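Local coordinates for cGAS/DncV-like nucleotidyltransferase in E. coli homolog (Elizabethkingia meningoseptica ATCC 13253 = NBRC 12535, PDB 6E0O), which synthesizes cyclic dinucleotide second messengers from nucleoside triphosphates with magnesium, as the signal-producing enzyme of a CBASS system that defends bacteria against phage, at residues 58-62 / 132-136; 212-218 / 273-278; 181-185 / 223-228; 192-196 / 239-244. All coordinates share one frame; numbering follows the deposited sequence.

In the fold
Interaction 1 comes first along the chain and is finished before the others begin: it closes a 69-residue loop and sets the start of strand 62-68 beside strand 135-147 in the nucleotidyltransferase core. The remaining three lie in the helical part of the chain and cross one another, their segments alternating. Interaction 3 ties the end of helix 171-184 to the turn after helix 216-224, interaction 4 packs helix 188-205 on helix 236-252, and interaction 2 joins the start of helix 216-224 to that of helix 275-289. Interactions 3 and 4 touch through Val-223, which packs on Leu-196 and Val-193; interactions 2 and 3 share helix 216-224.

Interaction 1: residues 58-62 / 132-136; sequences QNSDV and RITAD. With nucleotides of chain B.
Val-62 and Ala-135 pair as a parallel beta bridge at the start of strands 62-68 and 135-147, two strands of the nucleotidyltransferase sheet that carry acidic residues of the active site. Two backbone hydrogen bonds make the bridge: Val-62 N donates to Thr-134 O at 3.1 Å, and Asp-136 N to Val-62 O at 2.8 Å. Both acceptors are also approached by CA-H groups, those of Asp-61 and Ala-135.

Val-62 and Ala-135 share a face of the sheet, and Ile-133, from the loop before it, packs against the valine. Val-62 CG1, lodged between its backbone N and carbonyl carbon (chi1 60°), lies 3.5 Å from Ile-133 CD1 and 3.7 Å from Ala-135 CB; the Val-62 and Ile-133 side chains cross at about a right angle. Tyr-50 of helix 48-52 packs on both of these, and helix 21-38 packs on Ile-133 and Ala-135. Asp-61 and Thr-134 instead run side by side in the same direction, with carboxylate atom OD1 against the methine CB.

Water bridges the loop ends. One molecule donates to Asn-59 O and Asp-61 OD1 while accepting from Thr-134 N; a second links Asn-59 ND2 to Arg-132 O.

Asp-61, Asp-63 and Asp-136 probably form the magnesium-binding acidic set of the family, although here the Asp-61 side chain stays about 6 Å from the bound magnesium. Asp-61 OD2 and Asp-136 OD1 are 4.9 Å apart, like charges not in contact. Of these two aspartates Asp-136 alone meets the nucleotide, its OD2 lying 3.0 Å from O3' of A2 of chain B.

Interaction 2: residues 212-218 / 273-278; sequences NLVSSFF and RTRQDA
Arg-273 reaches across to the loop that leads into helix 216-224, where its guanidinium meets two successive backbone carbonyls at its edge. NH2 donates to Asn-212 O at 2.9 Å; the oxygen lies near the guanidinium plane, although the nitrogen stands above the plane of that carbonyl. NE makes a weak bond of 3.4 Å to Leu-213 O. Ser-215 sits over one face of the guanidinium.

Nearer the backbone, the same side chain lies on Phe-218. Its CD stands over the ring face in a CH-pi contact, 3.8 Å from the centroid and 14° off the normal. A bend at chi2 (-148°) carries the chain across the ring toward the carbonyls. Ala-278 CB approaches the ring obliquely, 3.8 Å from Phe-218 CE2, and Thr-274 O lies at the ring edge.

Both helix starts are capped. Ser-215 OG, as N-cap, accepts from Phe-218 N at 3.0 Å, while Thr-274 and Asp-277 form a capping box in which each side chain accepts from the other's backbone N.

Ser-216, next to the cap and modelled in two conformers, is a probable GTP-binding residue. The contact thus joins the starts of helices 216-224 and 275-289, with Phe-281 of the latter packing on Leu-213 and Val-214 and Met-251 of helix 236-252 against Ala-278.

Interaction 3: residues 181-185 / 223-228; sequences KTNQT and VYNVPN
Lys-181 crosses from the end of helix 171-184 to the turn that follows helix 216-224. Its CB lies 4.0 Å from Tyr-224 CE1. CG, anti to the backbone nitrogen (chi1 -173°), passes 3.5 Å from Asn-228 OD1, and CD comes obliquely to the tyrosine ring, 3.6 Å from CD1. CE then runs beside the carbonyl oxygens of Tyr-224 and Val-226. A bend at chi4 (74°) brings NZ among three acceptors: it donates to Val-226 O and to Asn-228 OD1, both at 2.7 Å, and weakly to Tyr-224 O at 3.1 Å.

The Asn-228 amide is held from both ends. While OD1 accepts from the lysine, ND2 donates to Gln-184 OE1 at 3.1 Å, reaching that oxygen from above its carbonyl plane; the two amide planes are 72° apart. Thr-185 CG2 packs on the asparagine amide, and Thr-185 OG1 donates back to Lys-181 O. Tyr-189 of helix 188-205 adjoins the lysine chain.

A buried ammonium given three neutral oxygens and no carboxylate among them probably stays charged through the dipoles of those carbonyls, which at the same time fix the turn 224-228 against helix 171-184.

Interaction 4: residues 192-196 / 239-244; sequences MVRIL and TLRNVI
Two helices of the all-helical part of the chain, 188-205 and 236-252, pack here through an apolar interface without a hydrogen bond between the segments. Their local axes cross at -76° and approach to 11.0 Å, so the contact is confined to a few side chains around the crossing.

Met-192 and Leu-240 form its middle. The methionine chain, bent at chi2 (-63°) and again at chi3, lays SD against the other helix, 3.6 Å from Leu-240 CA and 3.7 Å from Leu-240 CB. Its CG and CE both meet the methyl of Thr-239, with CG 3.8 Å from Thr-239 CG2. The threonine presents that methyl to the interface while its hydroxyl bonds to the backbone at Ile-232 and Asn-235.

Of the two Leu-240 methyls, CD2 is nearest Ile-195 CG2, at 3.8 Å, while CD1 sits between Met-192 SD, Ile-195 CG2 and Leu-196 CD2, 4.1 Å from the last; the two leucines slide past each other in opposite directions. The other methyl of Leu-196, CD1, reaches Val-243 CG1 at 4.2 Å. Ile-244 adds a looser contact through CG1.

Neighbouring helices close in around the pair: Leu-289 of helix 275-289 and Leu-8 of helix 5-11 touch Leu-240, and Trp-11 lies on Ile-195. Ile-219 of helix 216-224 packs on Leu-196, which directly precedes Lys-197, a probable GTP-binding residue. The arrangement is a near-perpendicular packing of two helices in the helical part of this CD-NTase, one of them the helix that carries Lys-197.

Interaction 1: residues 58-62 / 132-136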
loop_
_atom_site.group_PDB
_atom_site.type_symbol
_atom_site.label_atom_id
_atom_site.label_comp_id
_atom_site.label_asym_id
_atom_site.label_seq_id
_atom_site.Cartn_x
_atom_site.Cartn_y
_atom_site.Cartn_z
ATOM N N GLN A 58 15.166 -2.506 -1.810
ATOM C CA GLN A 58 15.926 -2.813 -0.609
ATOM C C GLN A 58 15.701 -1.729 0.435
ATOM O O GLN A 58 15.568 -0.545 0.110
ATOM C CB GLN A 58 17.417 -2.890 -0.931
ATOM C CG GLN A 58 17.820 -4.070 -1.792
ATOM C CD GLN A 58 19.319 -4.312 -1.761
ATOM O OE1 GLN A 58 20.112 -3.374 -1.667
ATOM N NE2 GLN A 58 19.714 -5.579 -1.824
ATOM N N ASN A 59 15.649 -2.144 1.697
ATOM C CA ASN A 59 15.604 -1.209 2.817
ATOM C C ASN A 59 14.385 -0.293 2.741
ATOM O O ASN A 59 14.467 0.891 3.064
ATOM C CB ASN A 59 16.900 -0.393 2.895
ATOM C CG ASN A 59 17.256 -0.003 4.307
ATOM O OD1 ASN A 59 17.424 -0.865 5.170
ATOM N ND2 ASN A 59 17.388 1.298 4.552
ATOM N N SER A 60 13.245 -0.844 2.326
ATOM C CA SER A 60 12.052 -0.034 2.125
ATOM C C SER A 60 11.504 0.502 3.447
ATOM O O SER A 60 11.606 -0.142 4.494
ATOM C CB SER A 60 10.957 -0.870 1.454
ATOM O OG SER A 60 11.297 -1.262 0.138
ATOM N N ASP A 61 10.852 1.662 3.374
ATOM C CA ASP A 61 10.178 2.228 4.536
ATOM C C ASP A 61 8.953 1.395 4.909
ATOM O O ASP A 61 8.253 0.856 4.045
ATOM C CB ASP A 61 9.690 3.650 4.237
ATOM C CG ASP A 61 10.806 4.612 3.850
ATOM O OD1 ASP A 61 11.998 4.246 3.910
ATOM O OD2 ASP A 61 10.469 5.755 3.462
ATOM N N VAL A 62 8.683 1.311 6.213
ATOM C CA VAL A 62 7.548 0.558 6.744
ATOM C C VAL A 62 6.485 1.519 7.272
ATOM O O VAL A 62 6.804 2.532 7.902
ATOM C CB VAL A 62 7.975 -0.430 7.848
ATOM C CG1 VAL A 62 8.626 0.294 9.028
ATOM C CG2 VAL A 62 6.782 -1.260 8.301
ATOM N N ARG A 132 18.191 0.206 11.447
ATOM C CA ARG A 132 16.741 0.168 11.353
ATOM C C ARG A 132 16.292 0.902 10.104
ATOM O O ARG A 132 16.891 1.905 9.711
ATOM C CB ARG A 132 16.056 0.723 12.609
ATOM C CG ARG A 132 16.047 2.206 12.729
ATOM C CD ARG A 132 15.261 2.722 13.993
ATOM N NE ARG A 132 15.303 4.163 13.862
ATOM C CZ ARG A 132 15.966 4.997 14.642
ATOM N NH1 ARG A 132 16.569 4.567 15.741
ATOM N NH2 ARG A 132 15.977 6.279 14.327
ATOM N N ILE A 133 15.233 0.382 9.485
ATOM C CA ILE A 133 14.632 1.061 8.351
ATOM C C ILE A 133 13.912 2.314 8.831
ATOM O O ILE A 133 13.580 2.468 10.011
ATOM C CB ILE A 133 13.682 0.147 7.558
ATOM C CG1 ILE A 133 12.538 -0.330 8.443
ATOM C CG2 ILE A 133 14.459 -1.021 6.964
ATOM C CD1 ILE A 133 11.518 -1.189 7.698
ATOM N N THR A 134 13.645 3.212 7.887
ATOM C CA THR A 134 12.756 4.333 8.123
ATOM C C THR A 134 11.323 3.844 8.260
ATOM O O THR A 134 10.898 2.887 7.603
ATOM C CB THR A 134 12.880 5.315 6.964
ATOM O OG1 THR A 134 14.198 5.877 6.986
ATOM C CG2 THR A 134 11.851 6.411 7.050
ATOM N N ALA A 135 10.577 4.521 9.117
ATOM C CA ALA A 135 9.190 4.180 9.362
ATOM C C ALA A 135 8.327 5.419 9.237
ATOM O O ALA A 135 8.727 6.512 9.651
ATOM C CB ALA A 135 8.993 3.585 10.761
ATOM N N ASP A 136 7.146 5.231 8.666
ATOM C CA ASP A 136 6.087 6.222 8.686
ATOM C C ASP A 136 5.095 5.771 9.744
ATOM O O ASP A 136 4.524 4.687 9.630
ATOM C CB ASP A 136 5.391 6.259 7.330
ATOM C CG ASP A 136 6.195 6.983 6.280
ATOM O OD1 ASP A 136 7.244 7.566 6.626
ATOM O OD2 ASP A 136 5.759 6.982 5.107
ATOM P P A B 2 1.507 8.979 0.431
ATOM O OP1 A B 2 0.205 9.663 0.645
ATOM O OP2 A B 2 2.705 9.790 0.080
ATOM O "O5'" A B 2 1.849 8.164 1.758
ATOM C "C5'" A B 2 2.394 8.812 2.906
ATOM C "C4'" A B 2 2.116 8.034 4.169
ATOM O "O4'" A B 2 0.694 8.109 4.457
ATOM C "C3'" A B 2 2.463 6.549 4.105
ATOM O "O3'" A B 2 2.928 6.096 5.375
ATOM C "C2'" A B 2 1.128 5.897 3.772
ATOM O "O2'" A B 2 1.000 4.557 4.205
ATOM C "C1'" A B 2 0.135 6.812 4.483
ATOM N N9 A B 2 -1.163 6.870 3.810
ATOM C C8 A B 2 -1.458 7.528 2.638
ATOM N N7 A B 2 -2.704 7.405 2.259
ATOM C C5 A B 2 -3.268 6.599 3.240
ATOM C C6 A B 2 -4.568 6.087 3.417
ATOM N N6 A B 2 -5.594 6.313 2.594
ATOM N N1 A B 2 -4.774 5.335 4.508
ATOM C C2 A B 2 -3.772 5.086 5.350
ATOM N N3 A B 2 -2.510 5.509 5.294
ATOM C C4 A B 2 -2.326 6.267 4.203
HETATM O O HOH W 1 13.985 2.644 5.032
HETATM O O HOH W 2 18.191 2.399 7.096
HETATM O O HOH W 3 7.343 5.804 2.409
#

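Interaction 2: residues 212-218 / 273-278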
loop_
_atom_site.group_PDB
_atom_site.type_symbol
_atom_site.label_atom_id
_atom_site.label_comp_id
_atom_site.label_asym_id
_atom_site.label_seq_id
_atom_site.Cartn_x
_atom_site.Cartn_y
_atom_site.Cartn_z
ATOM N N ASN A 212 4.144 10.340 -9.412
ATOM C CA ASN A 212 2.809 10.168 -8.847
ATOM C C ASN A 212 1.755 9.817 -9.894
ATOM O O ASN A 212 0.555 9.919 -9.603
ATOM C CB ASN A 212 2.372 11.409 -8.059
ATOM C CG ASN A 212 2.287 12.657 -8.921
ATOM O OD1 ASN A 212 2.598 12.635 -10.114
ATOM N ND2 ASN A 212 1.853 13.755 -8.314
ATOM N N LEU A 213 2.157 9.414 -11.105
ATOM C CA LEU A 213 1.178 8.932 -12.075
ATOM C C LEU A 213 0.344 7.810 -11.469
ATOM O O LEU A 213 -0.889 7.808 -11.563
ATOM C CB LEU A 213 1.872 8.456 -13.351
ATOM C CG LEU A 213 0.920 7.911 -14.422
ATOM C CD1 LEU A 213 -0.027 8.998 -14.927
ATOM C CD2 LEU A 213 1.717 7.303 -15.579
ATOM N N VAL A 214 1.007 6.846 -10.836
ATOM C CA VAL A 214 0.331 5.769 -10.127
ATOM C C VAL A 214 1.062 5.508 -8.818
ATOM O O VAL A 214 2.276 5.698 -8.708
ATOM C CB VAL A 214 0.248 4.464 -10.959
ATOM C CG1 VAL A 214 -0.499 4.701 -12.262
ATOM C CG2 VAL A 214 1.640 3.897 -11.196
ATOM N N SER A 215 0.309 5.087 -7.820
ATOM C CA SER A 215 0.855 4.693 -6.533
ATOM C C SER A 215 0.840 3.173 -6.441
ATOM O O SER A 215 0.198 2.481 -7.237
ATOM C CB SER A 215 -0.023 5.257 -5.415
ATOM O OG SER A 215 -1.285 4.605 -5.460
ATOM N N SER A 216 1.535 2.650 -5.433
ATOM C CA SER A 216 1.486 1.216 -5.164
ATOM C C SER A 216 0.055 0.755 -4.929
ATOM O O SER A 216 -0.365 -0.282 -5.447
ATOM C CB SER A 216 2.342 0.865 -3.945
ATOM O OG SER A 216 2.116 -0.486 -3.552
ATOM N N PHE A 217 -0.710 1.524 -4.152
ATOM C CA PHE A 217 -2.102 1.176 -3.901
ATOM C C PHE A 217 -2.872 1.066 -5.209
ATOM O O PHE A 217 -3.660 0.133 -5.407
ATOM C CB PHE A 217 -2.732 2.236 -2.993
ATOM C CG PHE A 217 -4.189 2.012 -2.716
ATOM C CD1 PHE A 217 -4.588 1.108 -1.746
ATOM C CD2 PHE A 217 -5.159 2.700 -3.422
ATOM C CE1 PHE A 217 -5.920 0.899 -1.489
ATOM C CE2 PHE A 217 -6.500 2.484 -3.168
ATOM C CZ PHE A 217 -6.876 1.585 -2.200
ATOM N N PHE A 218 -2.682 2.035 -6.100
ATOM C CA PHE A 218 -3.398 2.041 -7.368
ATOM C C PHE A 218 -3.041 0.810 -8.187
ATOM O O PHE A 218 -3.926 0.136 -8.728
ATOM C CB PHE A 218 -3.049 3.338 -8.092
ATOM C CG PHE A 218 -3.932 3.681 -9.257
ATOM C CD1 PHE A 218 -5.289 3.866 -9.103
ATOM C CD2 PHE A 218 -3.376 3.902 -10.500
ATOM C CE1 PHE A 218 -6.078 4.226 -10.171
ATOM C CE2 PHE A 218 -4.165 4.258 -11.565
ATOM C CZ PHE A 218 -5.513 4.442 -11.390
ATOM N N ARG A 273 -7.498 10.034 -8.797
ATOM C CA ARG A 273 -6.890 9.218 -9.846
ATOM C C ARG A 273 -7.960 8.763 -10.831
ATOM O O ARG A 273 -9.135 8.622 -10.488
ATOM C CB ARG A 273 -6.109 8.033 -9.264
ATOM C CG ARG A 273 -4.741 8.447 -8.664
ATOM C CD ARG A 273 -3.647 7.362 -8.780
ATOM N NE ARG A 273 -2.312 7.920 -8.530
ATOM C CZ ARG A 273 -1.813 8.167 -7.322
ATOM N NH1 ARG A 273 -2.529 7.890 -6.242
ATOM N NH2 ARG A 273 -0.598 8.694 -7.193
ATOM N N THR A 274 -7.553 8.566 -12.077
ATOM C CA THR A 274 -8.503 8.329 -13.151
ATOM C C THR A 274 -8.143 7.089 -13.961
ATOM O O THR A 274 -7.020 6.577 -13.913
ATOM C CB THR A 274 -8.525 9.514 -14.123
ATOM O OG1 THR A 274 -7.285 9.512 -14.847
ATOM C CG2 THR A 274 -8.703 10.850 -13.392
ATOM N N ARG A 275 -9.126 6.624 -14.738
ATOM C CA ARG A 275 -8.871 5.546 -15.684
ATOM C C ARG A 275 -7.811 5.938 -16.704
ATOM O O ARG A 275 -7.057 5.078 -17.175
ATOM C CB ARG A 275 -10.166 5.150 -16.385
ATOM C CG ARG A 275 -11.189 4.511 -15.462
ATOM C CD ARG A 275 -12.471 4.202 -16.197
ATOM N NE ARG A 275 -13.512 3.666 -15.328
ATOM C CZ ARG A 275 -14.287 4.402 -14.540
ATOM N NH1 ARG A 275 -14.133 5.716 -14.488
ATOM N NH2 ARG A 275 -15.213 3.825 -13.794
ATOM N N GLN A 276 -7.747 7.220 -17.069
ATOM C CA GLN A 276 -6.729 7.672 -18.005
ATOM C C GLN A 276 -5.331 7.489 -17.425
ATOM O O GLN A 276 -4.396 7.115 -18.148
ATOM C CB GLN A 276 -6.993 9.125 -18.377
ATOM C CG GLN A 276 -5.949 9.704 -19.303
ATOM C CD GLN A 276 -5.841 8.967 -20.621
ATOM O OE1 GLN A 276 -6.845 8.578 -21.236
ATOM N NE2 GLN A 276 -4.611 8.787 -21.083
ATOM N N ASP A 277 -5.161 7.754 -16.126
ATOM C CA ASP A 277 -3.874 7.493 -15.484
ATOM C C ASP A 277 -3.477 6.032 -15.654
ATOM O O ASP A 277 -2.327 5.717 -15.979
ATOM C CB ASP A 277 -3.947 7.806 -13.988
ATOM C CG ASP A 277 -4.149 9.271 -13.687
ATOM O OD1 ASP A 277 -3.735 10.111 -14.513
ATOM O OD2 ASP A 277 -4.730 9.579 -12.617
ATOM N N ALA A 278 -4.420 5.124 -15.406
ATOM C CA ALA A 278 -4.141 3.699 -15.527
ATOM C C ALA A 278 -3.866 3.303 -16.974
ATOM O O ALA A 278 -2.977 2.491 -17.239
ATOM C CB ALA A 278 -5.325 2.913 -14.979
HETATM O O HOH W 4 -4.266 6.118 -5.736
#

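Interaction 3: residues 181-185 / 223-228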
loop_
_atom_site.group_PDB
_atom_site.type_symbol
_atom_site.label_atom_id
_atom_site.label_comp_id
_atom_site.label_asym_id
_atom_site.label_seq_id
_atom_site.Cartn_x
_atom_site.Cartn_y
_atom_site.Cartn_z
ATOM N N LYS A 181 -6.762 -13.462 -3.153
ATOM C CA LYS A 181 -6.584 -13.508 -4.599
ATOM C C LYS A 181 -5.252 -14.145 -4.967
ATOM O O LYS A 181 -5.181 -14.963 -5.897
ATOM C CB LYS A 181 -6.709 -12.130 -5.234
ATOM C CG LYS A 181 -6.704 -12.216 -6.754
ATOM C CD LYS A 181 -6.765 -10.845 -7.386
ATOM C CE LYS A 181 -6.817 -10.899 -8.908
ATOM N NZ LYS A 181 -8.164 -11.331 -9.375
ATOM N N THR A 182 -4.174 -13.795 -4.259
ATOM C CA THR A 182 -2.896 -14.413 -4.604
ATOM C C THR A 182 -2.943 -15.914 -4.349
ATOM O O THR A 182 -2.398 -16.703 -5.127
ATOM C CB THR A 182 -1.729 -13.699 -3.915
ATOM O OG1 THR A 182 -0.671 -13.590 -4.882
ATOM C CG2 THR A 182 -1.239 -14.396 -2.691
ATOM N N ASN A 183 -3.636 -16.327 -3.298
ATOM C CA ASN A 183 -3.762 -17.752 -3.023
ATOM C C ASN A 183 -4.536 -18.489 -4.102
ATOM O O ASN A 183 -4.326 -19.692 -4.271
ATOM C CB ASN A 183 -4.405 -17.959 -1.654
ATOM C CG ASN A 183 -3.480 -17.576 -0.505
ATOM O OD1 ASN A 183 -2.289 -17.349 -0.697
ATOM N ND2 ASN A 183 -4.034 -17.505 0.692
ATOM N N GLN A 184 -5.404 -17.798 -4.835
ATOM C CA GLN A 184 -6.213 -18.421 -5.871
ATOM C C GLN A 184 -5.600 -18.333 -7.257
ATOM O O GLN A 184 -6.132 -18.948 -8.186
ATOM C CB GLN A 184 -7.572 -17.735 -5.947
ATOM C CG GLN A 184 -8.458 -17.968 -4.760
ATOM C CD GLN A 184 -9.632 -17.027 -4.743
ATOM O OE1 GLN A 184 -9.571 -15.929 -5.305
ATOM N NE2 GLN A 184 -10.707 -17.439 -4.098
ATOM N N THR A 185 -4.528 -17.576 -7.436
ATOM C CA THR A 185 -3.956 -17.319 -8.750
ATOM C C THR A 185 -2.540 -17.867 -8.877
ATOM O O THR A 185 -1.706 -17.288 -9.571
ATOM C CB THR A 185 -3.974 -15.826 -9.072
ATOM O OG1 THR A 185 -3.321 -15.096 -8.019
ATOM C CG2 THR A 185 -5.388 -15.326 -9.272
ATOM N N VAL A 223 -4.500 -4.489 -10.660
ATOM C CA VAL A 223 -4.260 -5.904 -10.915
ATOM C C VAL A 223 -5.324 -6.755 -10.229
ATOM O O VAL A 223 -5.691 -7.823 -10.731
ATOM C CB VAL A 223 -2.827 -6.292 -10.503
ATOM C CG1 VAL A 223 -2.558 -7.743 -10.833
ATOM C CG2 VAL A 223 -1.805 -5.395 -11.192
ATOM N N TYR A 224 -5.837 -6.292 -9.091
ATOM C CA TYR A 224 -6.840 -7.039 -8.347
ATOM C C TYR A 224 -8.085 -7.283 -9.187
ATOM O O TYR A 224 -8.760 -8.305 -9.016
ATOM C CB TYR A 224 -7.209 -6.276 -7.059
ATOM C CG TYR A 224 -8.216 -7.018 -6.209
ATOM C CD1 TYR A 224 -7.812 -8.061 -5.395
ATOM C CD2 TYR A 224 -9.569 -6.708 -6.246
ATOM C CE1 TYR A 224 -8.725 -8.772 -4.641
ATOM C CE2 TYR A 224 -10.479 -7.409 -5.497
ATOM C CZ TYR A 224 -10.054 -8.432 -4.696
ATOM O OH TYR A 224 -10.969 -9.133 -3.951
ATOM N N ASN A 225 -8.414 -6.360 -10.086
ATOM C CA ASN A 225 -9.625 -6.470 -10.891
ATOM C C ASN A 225 -9.443 -7.315 -12.144
ATOM O O ASN A 225 -10.421 -7.548 -12.866
ATOM C CB ASN A 225 -10.159 -5.076 -11.239
ATOM C CG ASN A 225 -10.839 -4.405 -10.057
ATOM O OD1 ASN A 225 -12.059 -4.473 -9.902
ATOM N ND2 ASN A 225 -10.052 -3.753 -9.211
ATOM N N VAL A 226 -8.237 -7.795 -12.408
ATOM C CA VAL A 226 -8.043 -8.740 -13.515
ATOM C C VAL A 226 -8.595 -10.082 -13.100
ATOM O O VAL A 226 -8.225 -10.601 -12.025
ATOM C CB VAL A 226 -6.552 -8.839 -13.859
ATOM C CG1 VAL A 226 -6.320 -9.910 -14.922
ATOM C CG2 VAL A 226 -6.016 -7.498 -14.323
ATOM N N PRO A 227 -9.484 -10.717 -13.873
ATOM C CA PRO A 227 -10.074 -11.981 -13.433
ATOM C C PRO A 227 -9.023 -13.051 -13.180
ATOM O O PRO A 227 -7.991 -13.115 -13.849
ATOM C CB PRO A 227 -11.002 -12.370 -14.586
ATOM C CG PRO A 227 -11.391 -11.040 -15.193
ATOM C CD PRO A 227 -10.114 -10.228 -15.122
ATOM N N ASN A 228 -9.313 -13.899 -12.195
ATOM C CA ASN A 228 -8.375 -14.942 -11.804
ATOM C C ASN A 228 -7.951 -15.817 -12.978
ATOM O O ASN A 228 -6.813 -16.295 -13.000
ATOM C CB ASN A 228 -9.001 -15.824 -10.724
ATOM C CG ASN A 228 -9.004 -15.170 -9.360
ATOM O OD1 ASN A 228 -8.527 -14.044 -9.179
ATOM N ND2 ASN A 228 -9.540 -15.879 -8.379
#

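Interaction 4: residues 192-196 / 239-244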
loop_
_atom_site.group_PDB
_atom_site.type_symbol
_atom_site.label_atom_id
_atom_site.label_comp_id
_atom_site.label_asym_id
_atom_site.label_seq_id
_atom_site.Cartn_x
_atom_site.Cartn_y
_atom_site.Cartn_z
ATOM N N MET A 192 2.641 -10.287 -9.968
ATOM C CA MET A 192 2.401 -9.317 -11.030
ATOM C C MET A 192 2.385 -7.888 -10.490
ATOM O O MET A 192 2.915 -6.976 -11.135
ATOM C CB MET A 192 1.087 -9.648 -11.735
ATOM C CG MET A 192 1.151 -10.945 -12.532
ATOM S SD MET A 192 2.352 -10.888 -13.886
ATOM C CE MET A 192 3.269 -12.402 -13.630
ATOM N N VAL A 193 1.806 -7.674 -9.302
ATOM C CA VAL A 193 1.890 -6.360 -8.667
ATOM C C VAL A 193 3.348 -5.958 -8.504
ATOM O O VAL A 193 3.743 -4.827 -8.816
ATOM C CB VAL A 193 1.162 -6.364 -7.313
ATOM C CG1 VAL A 193 1.510 -5.110 -6.503
ATOM C CG2 VAL A 193 -0.338 -6.478 -7.497
ATOM N N ARG A 194 4.170 -6.875 -7.986
ATOM C CA ARG A 194 5.575 -6.553 -7.768
ATOM C C ARG A 194 6.278 -6.218 -9.079
ATOM O O ARG A 194 7.058 -5.262 -9.142
ATOM C CB ARG A 194 6.269 -7.683 -7.018
ATOM C CG ARG A 194 5.742 -7.841 -5.605
ATOM C CD ARG A 194 6.531 -8.930 -4.858
ATOM N NE ARG A 194 5.732 -9.539 -3.804
ATOM C CZ ARG A 194 5.358 -10.816 -3.766
ATOM N NH1 ARG A 194 5.719 -11.671 -4.718
ATOM N NH2 ARG A 194 4.624 -11.245 -2.755
ATOM N N ILE A 195 6.031 -6.991 -10.139
ATOM C CA ILE A 195 6.654 -6.679 -11.425
ATOM C C ILE A 195 6.279 -5.271 -11.868
ATOM O O ILE A 195 7.125 -4.493 -12.315
ATOM C CB ILE A 195 6.269 -7.717 -12.494
ATOM C CG1 ILE A 195 6.931 -9.059 -12.219
ATOM C CG2 ILE A 195 6.653 -7.202 -13.882
ATOM C CD1 ILE A 195 6.333 -10.201 -13.022
ATOM N N LEU A 196 4.995 -4.934 -11.780
ATOM C CA LEU A 196 4.554 -3.619 -12.222
ATOM C C LEU A 196 5.095 -2.503 -11.334
ATOM O O LEU A 196 5.339 -1.401 -11.827
ATOM C CB LEU A 196 3.029 -3.581 -12.332
ATOM C CG LEU A 196 2.483 -4.433 -13.486
ATOM C CD1 LEU A 196 0.960 -4.481 -13.412
ATOM C CD2 LEU A 196 2.903 -3.922 -14.845
ATOM N N THR A 239 1.177 -14.304 -18.441
ATOM C CA THR A 239 0.316 -13.726 -17.413
ATOM C C THR A 239 0.439 -12.211 -17.402
ATOM O O THR A 239 -0.565 -11.495 -17.338
ATOM C CB THR A 239 0.666 -14.292 -16.033
ATOM O OG1 THR A 239 0.340 -15.681 -15.987
ATOM C CG2 THR A 239 -0.094 -13.550 -14.935
ATOM N N LEU A 240 1.674 -11.707 -17.454
ATOM C CA LEU A 240 1.889 -10.263 -17.432
ATOM C C LEU A 240 1.281 -9.614 -18.664
ATOM O O LEU A 240 0.669 -8.548 -18.573
ATOM C CB LEU A 240 3.381 -9.962 -17.323
ATOM C CG LEU A 240 3.801 -8.490 -17.247
ATOM C CD1 LEU A 240 3.187 -7.787 -16.049
ATOM C CD2 LEU A 240 5.326 -8.419 -17.218
ATOM N N ARG A 241 1.412 -10.265 -19.823
ATOM C CA ARG A 241 0.730 -9.788 -21.021
ATOM C C ARG A 241 -0.773 -9.716 -20.791
ATOM O O ARG A 241 -1.413 -8.696 -21.081
ATOM C CB ARG A 241 1.036 -10.713 -22.198
ATOM C CG ARG A 241 0.568 -10.162 -23.516
ATOM C CD ARG A 241 0.712 -11.194 -24.621
ATOM N NE ARG A 241 0.656 -10.570 -25.939
ATOM C CZ ARG A 241 -0.462 -10.294 -26.594
ATOM N NH1 ARG A 241 -1.641 -10.590 -26.059
ATOM N NH2 ARG A 241 -0.393 -9.717 -27.788
ATOM N N ASN A 242 -1.355 -10.790 -20.248
ATOM C CA ASN A 242 -2.792 -10.804 -19.997
ATOM C C ASN A 242 -3.205 -9.673 -19.060
ATOM O O ASN A 242 -4.231 -9.020 -19.279
ATOM C CB ASN A 242 -3.209 -12.122 -19.348
ATOM C CG ASN A 242 -3.187 -13.292 -20.288
ATOM O OD1 ASN A 242 -3.039 -13.143 -21.502
ATOM N ND2 ASN A 242 -3.358 -14.480 -19.728
ATOM N N VAL A 243 -2.428 -9.448 -17.994
ATOM C CA VAL A 243 -2.749 -8.417 -17.010
ATOM C C VAL A 243 -2.751 -7.042 -17.659
ATOM O O VAL A 243 -3.690 -6.253 -17.483
ATOM C CB VAL A 243 -1.749 -8.488 -15.840
ATOM C CG1 VAL A 243 -1.800 -7.222 -14.991
ATOM C CG2 VAL A 243 -2.041 -9.699 -14.965
ATOM N N ILE A 244 -1.686 -6.726 -18.399
ATOM C CA ILE A 244 -1.578 -5.399 -19.003
ATOM C C ILE A 244 -2.698 -5.187 -20.018
ATOM O O ILE A 244 -3.366 -4.145 -20.026
ATOM C CB ILE A 244 -0.182 -5.187 -19.617
ATOM C CG1 ILE A 244 0.885 -5.198 -18.517
ATOM C CG2 ILE A 244 -0.154 -3.899 -20.418
ATOM C CD1 ILE A 244 2.322 -5.232 -19.017
#